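Local atomic coordinates of proton-dependent oligopeptide transporter family protein (Xanthomonas campestris, PDB entry 6EI3), a protein that probably couples the movement of protons to the transport of short peptides across the membrane, as a POT family member of the major facilitator superfamily. Residues F18-R22 with F54-V58; N23-Q27 with T327-Q332; A45-H49 with L449-V453. All blocks are in the same frame, centred on the assembly; numbering follows the deposited sequence. Where two conformers were deposited one is given.

Contact 1 of 3, residues F18-R22 with F54-V58. With 78M ((2S)-2,3-dihydroxypropyl(7Z)-pentadec-7-enoate), chain G.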
# COMPACT_ATOMS: atom_id res chain seq x y z
N PHE A 18 14.31 -1.49 -0.77
CA PHE A 18 13.10 -0.67 -0.84
C PHE A 18 12.89 0.09 0.45
O PHE A 18 12.74 1.31 0.41
CB PHE A 18 11.86 -1.52 -1.16
CG PHE A 18 10.59 -0.68 -1.20
CD1 PHE A 18 10.23 0.02 -2.35
CD2 PHE A 18 9.80 -0.55 -0.06
CE1 PHE A 18 9.10 0.84 -2.35
CE2 PHE A 18 8.65 0.26 -0.08
CZ PHE A 18 8.31 0.95 -1.22
N TYR A 19 12.84 -0.62 1.58
CA TYR A 19 12.61 0.01 2.88
C TYR A 19 13.70 1.00 3.24
O TYR A 19 13.42 2.04 3.82
CB TYR A 19 12.43 -1.06 3.97
CG TYR A 19 11.09 -1.75 3.87
CD1 TYR A 19 9.91 -1.07 4.18
CD2 TYR A 19 10.99 -3.07 3.45
CE1 TYR A 19 8.67 -1.70 4.09
CE2 TYR A 19 9.75 -3.71 3.37
CZ TYR A 19 8.59 -3.02 3.68
OH TYR A 19 7.37 -3.64 3.61
N GLY A 20 14.94 0.64 2.87
CA GLY A 20 16.13 1.46 3.08
C GLY A 20 16.00 2.80 2.40
O GLY A 20 16.17 3.82 3.06
N MET A 21 15.63 2.83 1.10
CA MET A 21 15.47 4.13 0.44
C MET A 21 14.18 4.87 0.89
O MET A 21 14.22 6.06 1.16
CB MET A 21 15.61 4.04 -1.10
CG MET A 21 14.37 3.62 -1.89
SD MET A 21 13.06 4.86 -2.17
CE MET A 21 13.99 6.28 -2.41
N ARG A 22 13.05 4.15 1.00
CA ARG A 22 11.76 4.76 1.34
C ARG A 22 11.73 5.45 2.73
O ARG A 22 11.20 6.56 2.85
CB ARG A 22 10.65 3.71 1.21
CG ARG A 22 9.25 4.27 0.96
CD ARG A 22 8.47 4.64 2.21
NE ARG A 22 8.52 3.65 3.30
CZ ARG A 22 7.64 2.67 3.47
NH1 ARG A 22 6.66 2.48 2.60
NH2 ARG A 22 7.75 1.86 4.51
N PHE A 54 5.18 8.92 -4.61
CA PHE A 54 6.04 7.74 -4.80
C PHE A 54 5.29 6.44 -4.40
O PHE A 54 5.28 5.47 -5.16
CB PHE A 54 7.34 7.90 -3.97
CG PHE A 54 8.21 6.67 -3.94
CD1 PHE A 54 9.01 6.34 -5.03
CD2 PHE A 54 8.24 5.85 -2.83
CE1 PHE A 54 9.82 5.20 -5.00
CE2 PHE A 54 9.03 4.69 -2.80
CZ PHE A 54 9.81 4.37 -3.89
N MET A 55 4.67 6.42 -3.19
CA MET A 55 3.86 5.30 -2.69
C MET A 55 2.69 4.99 -3.66
O MET A 55 2.39 3.83 -3.92
CB MET A 55 3.35 5.57 -1.27
CG MET A 55 4.47 5.51 -0.20
SD MET A 55 5.45 3.97 -0.27
CE MET A 55 4.24 2.82 0.32
N ILE A 56 2.08 6.04 -4.22
CA ILE A 56 1.01 5.89 -5.21
C ILE A 56 1.51 5.09 -6.42
O ILE A 56 0.87 4.12 -6.79
CB ILE A 56 0.38 7.26 -5.58
CG1 ILE A 56 -0.66 7.63 -4.51
CG2 ILE A 56 -0.26 7.21 -6.98
CD1 ILE A 56 -1.09 9.04 -4.47
N GLY A 57 2.68 5.46 -6.95
CA GLY A 57 3.28 4.76 -8.09
C GLY A 57 3.62 3.32 -7.78
O GLY A 57 3.33 2.42 -8.58
N VAL A 58 4.24 3.10 -6.60
CA VAL A 58 4.64 1.77 -6.14
C VAL A 58 3.44 0.81 -6.11
O VAL A 58 3.59 -0.35 -6.49
CB VAL A 58 5.37 1.83 -4.78
CG1 VAL A 58 5.62 0.42 -4.22
CG2 VAL A 58 6.68 2.60 -4.89
O21 78M G . 4.35 20.31 -5.58
C20 78M G . 5.20 20.03 -6.69
C18 78M G . 5.94 18.73 -6.47
O19 78M G . 6.97 18.91 -5.50
C17 78M G . 6.53 18.17 -7.75
O2 78M G . 6.16 16.77 -7.82
C1 78M G . 7.01 15.86 -7.33
O1 78M G . 8.00 16.13 -6.71
C2 78M G . 6.54 14.47 -7.62
C3 78M G . 7.65 13.46 -7.84
C4 78M G . 7.25 12.08 -7.36
C5 78M G . 8.07 10.94 -7.94
C6 78M G . 7.37 9.59 -7.85
C7 78M G . 6.40 9.35 -8.96
C8 78M G . 5.67 8.27 -9.16
C9 78M G . 4.72 8.03 -10.29
C10 78M G . 3.27 8.26 -9.92
C11 78M G . 2.28 7.61 -10.88
C12 78M G . 0.84 7.83 -10.47
C13 78M G . -0.18 6.97 -11.18
C15 78M G . -2.64 6.43 -11.38
C14 78M G . -1.57 7.11 -10.57
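Phe-54 fits its ring among three side chains of residues 18-22, between two transmembrane helices whose short segments run nearly antiparallel, at 157°, with axes 13.3 Å apart. At that spacing long side chains, not backbones, must bridge the gap. The Phe-54 ring is carried toward helix 4-22, where its CE2 lies 3.9 Å from Phe-18 CE1. Arg-22 CG comes to the edge of the ring, near its plane, while Met-21 SD makes a Met-aromatic contact, 4.5 Å from the Phe-54 ring centroid and 41° off the normal, an oblique approach. The first two torsions of Met-21, with CG held between the backbone N and the carbonyl carbon (chi1 83°), bring SD to the ring; the bend at chi3 sets only CE.

Met-55 is next. Its bent chain meets Arg-22 at about a right angle, and SD sits at the guanidinium edge, in its plane. Arg-22 NH1 gives SD a weak hydrogen bond of 3.5 Å. Arg-22 NE and NH2 are turned to Asn-23 OD1, a second anchor for the same flat group.

Ile-56 and Gly-57 take no part in the meeting with residues 18-22 and instead touch the bound monoacylglycerol: Ile-56 CG2 is 3.7 Å from lipid C12, and Gly-57 CA is 3.9 Å from C10. Phe-54 touches the same chain through its CA. Val-58 turns back to the contact, with CG2 3.9 Å from Phe-18 CE1, at the edge of that ring. The same methyl lies over one face of the Phe-54 ring.

Every touching residue is buried, and the meeting is carbon and sulfur apart from one guanidinium. The Arg-22 charge therefore probably depends on neighbouring polar groups, since the thioether is a feeble acceptor.

Contact 2 of 3, residues N23-Q27 with T327-Q332; sequences NILVQ and TASQMQ
Asn-23 and Gln-332 open a polar junction within the all-helical major facilitator fold, where residues 23-27, leading into helix 25-30, meet the 3-10 segment 328-332 just ahead of helix 334-357. The Asn-23 backbone O accepts a hydrogen bond of 2.8 Å from Gln-332 NE2. The donor lies in the carbonyl plane on a lone pair, and the N-H...O angle is 159°. The other N-H of that amide goes to Ser-329 O at 3.0 Å from NE2, so two bonds fix the rotation of the Gln-332 amide. Its OE1 is left beside the Asn-23 side chain, 3.3 Å from OD1; these are two acceptors and do not bond. The Asn-23 amide finds its partners elsewhere: ND2 bonds Ser-156 OG, and OD1 serves Arg-22.

Ile-24 and Ser-329 are the nearest CA pair, 6.2 Å apart, yet the Ile-24 side chain leads off and packs on Pro-160. Gln-27 carries the far end of the contact. With CG anti to the backbone N (chi1 -173°) and a bend at chi2, its amide reaches the start of the 3-10 segment. There Gln-27 OE1 takes the backbone N-H of Ser-329 at 3.0 Å, the donor standing almost on the C=O axis at 160°. Ser-329 OG is also close to this oxygen.

Two waters complete the joint, both receiving an N-H from Gln-27. Water 1 accepts from the Gln-27 backbone N and donates to Ser-329 OG, 2.8 Å away, tying the turn of helix 25-30 to the serine hydroxyl. Water 2 plays the matching part at the side chain: it accepts from Gln-27 NE2 and, at 2.9 Å, from the backbone N of Ala-328.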
# COMPACT_ATOMS: atom_id res chain seq x y z
N ASN A 23 12.33 4.79 3.74
CA ASN A 23 12.34 5.21 5.15
C ASN A 23 13.33 6.35 5.45
O ASN A 23 13.25 6.92 6.53
CB ASN A 23 12.56 3.98 6.09
CG ASN A 23 11.41 2.98 6.01
OD1 ASN A 23 10.48 3.13 5.22
ND2 ASN A 23 11.46 1.92 6.79
N ILE A 24 14.19 6.76 4.48
CA ILE A 24 15.05 7.94 4.67
C ILE A 24 14.64 9.07 3.74
O ILE A 24 15.20 10.16 3.83
CB ILE A 24 16.58 7.68 4.56
CG1 ILE A 24 16.96 7.04 3.20
CG2 ILE A 24 17.08 6.88 5.72
CD1 ILE A 24 18.28 7.51 2.61
N LEU A 25 13.71 8.82 2.81
CA LEU A 25 13.36 9.80 1.79
C LEU A 25 12.94 11.19 2.34
O LEU A 25 13.49 12.20 1.89
CB LEU A 25 12.29 9.25 0.81
CG LEU A 25 11.93 10.15 -0.41
CD1 LEU A 25 13.19 10.52 -1.24
CD2 LEU A 25 10.93 9.44 -1.35
N VAL A 26 11.99 11.23 3.28
CA VAL A 26 11.51 12.49 3.86
C VAL A 26 12.62 13.21 4.68
O VAL A 26 12.81 14.41 4.51
CB VAL A 26 10.20 12.28 4.64
CG1 VAL A 26 9.81 13.53 5.44
CG2 VAL A 26 9.07 11.96 3.67
N GLN A 27 13.37 12.46 5.53
CA GLN A 27 14.45 13.06 6.32
C GLN A 27 15.53 13.61 5.39
O GLN A 27 16.07 14.69 5.65
CB GLN A 27 15.02 12.06 7.33
CG GLN A 27 16.05 12.72 8.28
CD GLN A 27 15.96 12.26 9.72
OE1 GLN A 27 15.43 11.19 10.03
NE2 GLN A 27 16.49 13.07 10.63
N THR A 327 18.66 9.07 15.18
CA THR A 327 18.06 9.93 14.17
C THR A 327 16.59 9.54 14.03
O THR A 327 16.27 8.36 14.18
CB THR A 327 18.91 9.97 12.88
OG1 THR A 327 18.36 10.92 11.99
CG2 THR A 327 19.09 8.62 12.23
N ALA A 328 15.70 10.53 13.83
CA ALA A 328 14.24 10.34 13.79
C ALA A 328 13.74 9.14 12.94
O ALA A 328 12.83 8.41 13.38
CB ALA A 328 13.56 11.63 13.32
N SER A 329 14.31 8.96 11.74
CA SER A 329 13.93 7.89 10.79
C SER A 329 14.07 6.49 11.37
O SER A 329 13.31 5.60 10.98
CB SER A 329 14.72 8.03 9.50
OG SER A 329 14.15 9.02 8.66
N GLN A 330 15.01 6.28 12.32
CA GLN A 330 15.22 4.97 12.95
C GLN A 330 13.99 4.43 13.69
O GLN A 330 13.88 3.21 13.87
CB GLN A 330 16.42 4.99 13.88
CG GLN A 330 17.75 5.18 13.15
CD GLN A 330 18.85 5.19 14.15
OE1 GLN A 330 19.01 6.15 14.89
NE2 GLN A 330 19.56 4.09 14.26
N MET A 331 13.05 5.32 14.10
CA MET A 331 11.83 4.91 14.81
C MET A 331 10.98 3.98 13.95
O MET A 331 10.21 3.20 14.50
CB MET A 331 10.99 6.13 15.22
CG MET A 331 11.64 6.97 16.32
SD MET A 331 12.04 6.07 17.84
CE MET A 331 10.44 6.03 18.64
N GLN A 332 11.13 4.06 12.61
CA GLN A 332 10.40 3.20 11.68
C GLN A 332 10.71 1.72 11.90
O GLN A 332 9.89 0.89 11.55
CB GLN A 332 10.61 3.63 10.22
CG GLN A 332 9.90 4.96 9.91
CD GLN A 332 10.42 5.54 8.63
OE1 GLN A 332 9.84 5.36 7.57
NE2 GLN A 332 11.56 6.19 8.67
O HOH W 1 12.65 9.77 6.44
O HOH W 2 16.52 13.35 13.67

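Contact 3 of 3, residues A45-H49 with L449-V453; sequences AEAKH and LLSNV
His-49 lays its ring beneath a methyl of Leu-449, where helix 40-60 passes helix 430-456 with the short segments 9.9 Å apart and 157° from parallel. CB lies 4.0 Å from Asn-452 ND2, and a chi1 of -156° turns the ring across to Leu-449. CG then meets Leu-449 CD2, ND1 approaches that methyl to 3.6 Å, and CE1 follows it at 3.9 Å from CD2. The methyl sits over the ring face, 3.9 Å from the centroid and 21° off the normal, which qualifies as CH-pi.

Asn-452 was modelled in two conformers, so its contacts are tentative. In the one described, ND2 comes to the His-49 ring edge and water 3 appears to link OD1 to Lys-48 NZ, which reaches the water at 2.8 Å on an extended chain. Ile-250 of helix 248-270 also covers both His-49 and Leu-449. Ala-45 CB points at Asn-452, and the CA atoms of Ala-45 and Asn-452 are 5.9 Å apart, as are those of His-49 and Leu-449. Helix 40-60, early in the chain, lying against the late helix 430-456 is consistent with the seam between the N- and C-terminal halves of a major facilitator transporter.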
# COMPACT_ATOMS: atom_id res chain seq x y z
N ALA A 45 4.78 19.87 3.73
CA ALA A 45 3.75 19.43 2.78
C ALA A 45 4.39 18.93 1.48
O ALA A 45 3.99 17.89 0.97
CB ALA A 45 2.79 20.58 2.49
N GLU A 46 5.40 19.66 0.97
CA GLU A 46 6.11 19.28 -0.24
C GLU A 46 6.83 17.94 -0.08
O GLU A 46 6.74 17.11 -0.99
CB GLU A 46 7.07 20.37 -0.69
CG GLU A 46 7.64 20.15 -2.09
CD GLU A 46 8.64 21.19 -2.54
OE1 GLU A 46 8.97 22.10 -1.75
OE2 GLU A 46 9.09 21.10 -3.70
N ALA A 47 7.51 17.70 1.06
CA ALA A 47 8.20 16.42 1.30
C ALA A 47 7.18 15.29 1.37
O ALA A 47 7.42 14.25 0.77
CB ALA A 47 9.05 16.48 2.56
N LYS A 48 6.01 15.52 2.03
CA LYS A 48 4.93 14.51 2.12
C LYS A 48 4.39 14.22 0.70
O LYS A 48 4.13 13.06 0.37
CB LYS A 48 3.77 15.01 2.98
CG LYS A 48 4.06 15.07 4.46
CD LYS A 48 2.85 15.64 5.17
CE LYS A 48 3.18 16.08 6.56
NZ LYS A 48 1.97 16.58 7.26
N HIS A 49 4.23 15.28 -0.11
CA HIS A 49 3.70 15.18 -1.47
C HIS A 49 4.52 14.23 -2.29
O HIS A 49 3.95 13.35 -2.92
CB HIS A 49 3.59 16.55 -2.14
CG HIS A 49 2.57 16.56 -3.23
ND1 HIS A 49 1.22 16.77 -2.96
CD2 HIS A 49 2.71 16.27 -4.54
CE1 HIS A 49 0.60 16.64 -4.12
NE2 HIS A 49 1.45 16.33 -5.10
N LEU A 449 -2.42 13.12 -0.01
CA LEU A 449 -2.14 14.17 -1.00
C LEU A 449 -3.25 15.22 -1.02
O LEU A 449 -2.95 16.42 -1.03
CB LEU A 449 -1.98 13.59 -2.40
CG LEU A 449 -0.77 12.67 -2.68
CD1 LEU A 449 -0.64 12.44 -4.19
CD2 LEU A 449 0.54 13.29 -2.14
N LEU A 450 -4.52 14.77 -0.95
CA LEU A 450 -5.69 15.67 -0.94
C LEU A 450 -5.73 16.54 0.30
O LEU A 450 -6.08 17.72 0.20
CB LEU A 450 -7.01 14.91 -1.13
CG LEU A 450 -7.36 14.54 -2.57
CD1 LEU A 450 -8.69 13.77 -2.63
CD2 LEU A 450 -7.44 15.78 -3.48
N SER A 451 -5.34 15.98 1.47
CA SER A 451 -5.29 16.74 2.73
C SER A 451 -4.23 17.86 2.69
O SER A 451 -4.47 18.91 3.28
CB SER A 451 -5.06 15.82 3.92
OG SER A 451 -3.70 15.40 3.99
N ASN A 452 -3.09 17.63 1.98
CA ASN A 452 -1.99 18.58 1.78
C ASN A 452 -2.45 19.81 1.02
O ASN A 452 -1.97 20.91 1.29
CB ASN A 452 -0.85 17.93 0.98
CG ASN A 452 0.30 17.36 1.77
OD1 ASN A 452 0.44 17.60 2.98
ND2 ASN A 452 1.16 16.60 1.08
N VAL A 453 -3.32 19.60 0.03
CA VAL A 453 -3.86 20.65 -0.84
C VAL A 453 -4.88 21.47 -0.04
O VAL A 453 -4.80 22.70 -0.04
CB VAL A 453 -4.48 20.05 -2.14
CG1 VAL A 453 -5.27 21.11 -2.92
CG2 VAL A 453 -3.39 19.44 -3.03
O HOH W 3 1.60 18.79 5.65

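All three contacts are largely buried, but contact 1 is the most central, about 10 Å from the chain centre, against about 18 Å for contact 2 and about 17 Å for contact 3, measured to the contact centres. Polarity rises with that distance: contact 1 is aromatic and sulfur-rich apart from Arg-22, contact 3 mixes apolar packing with a tentative water bridge, and contact 2 is bonded through amides, a hydroxyl and two waters. Contacts 1 and 3 share helix 40-60 and touch, Ile-56 CD1 meeting Leu-449 CD1 at 3.4 Å. Contact 2 continues directly from residue 22 of contact 1. Contacts 2 and 3 bring early residues against segments hundreds of positions later.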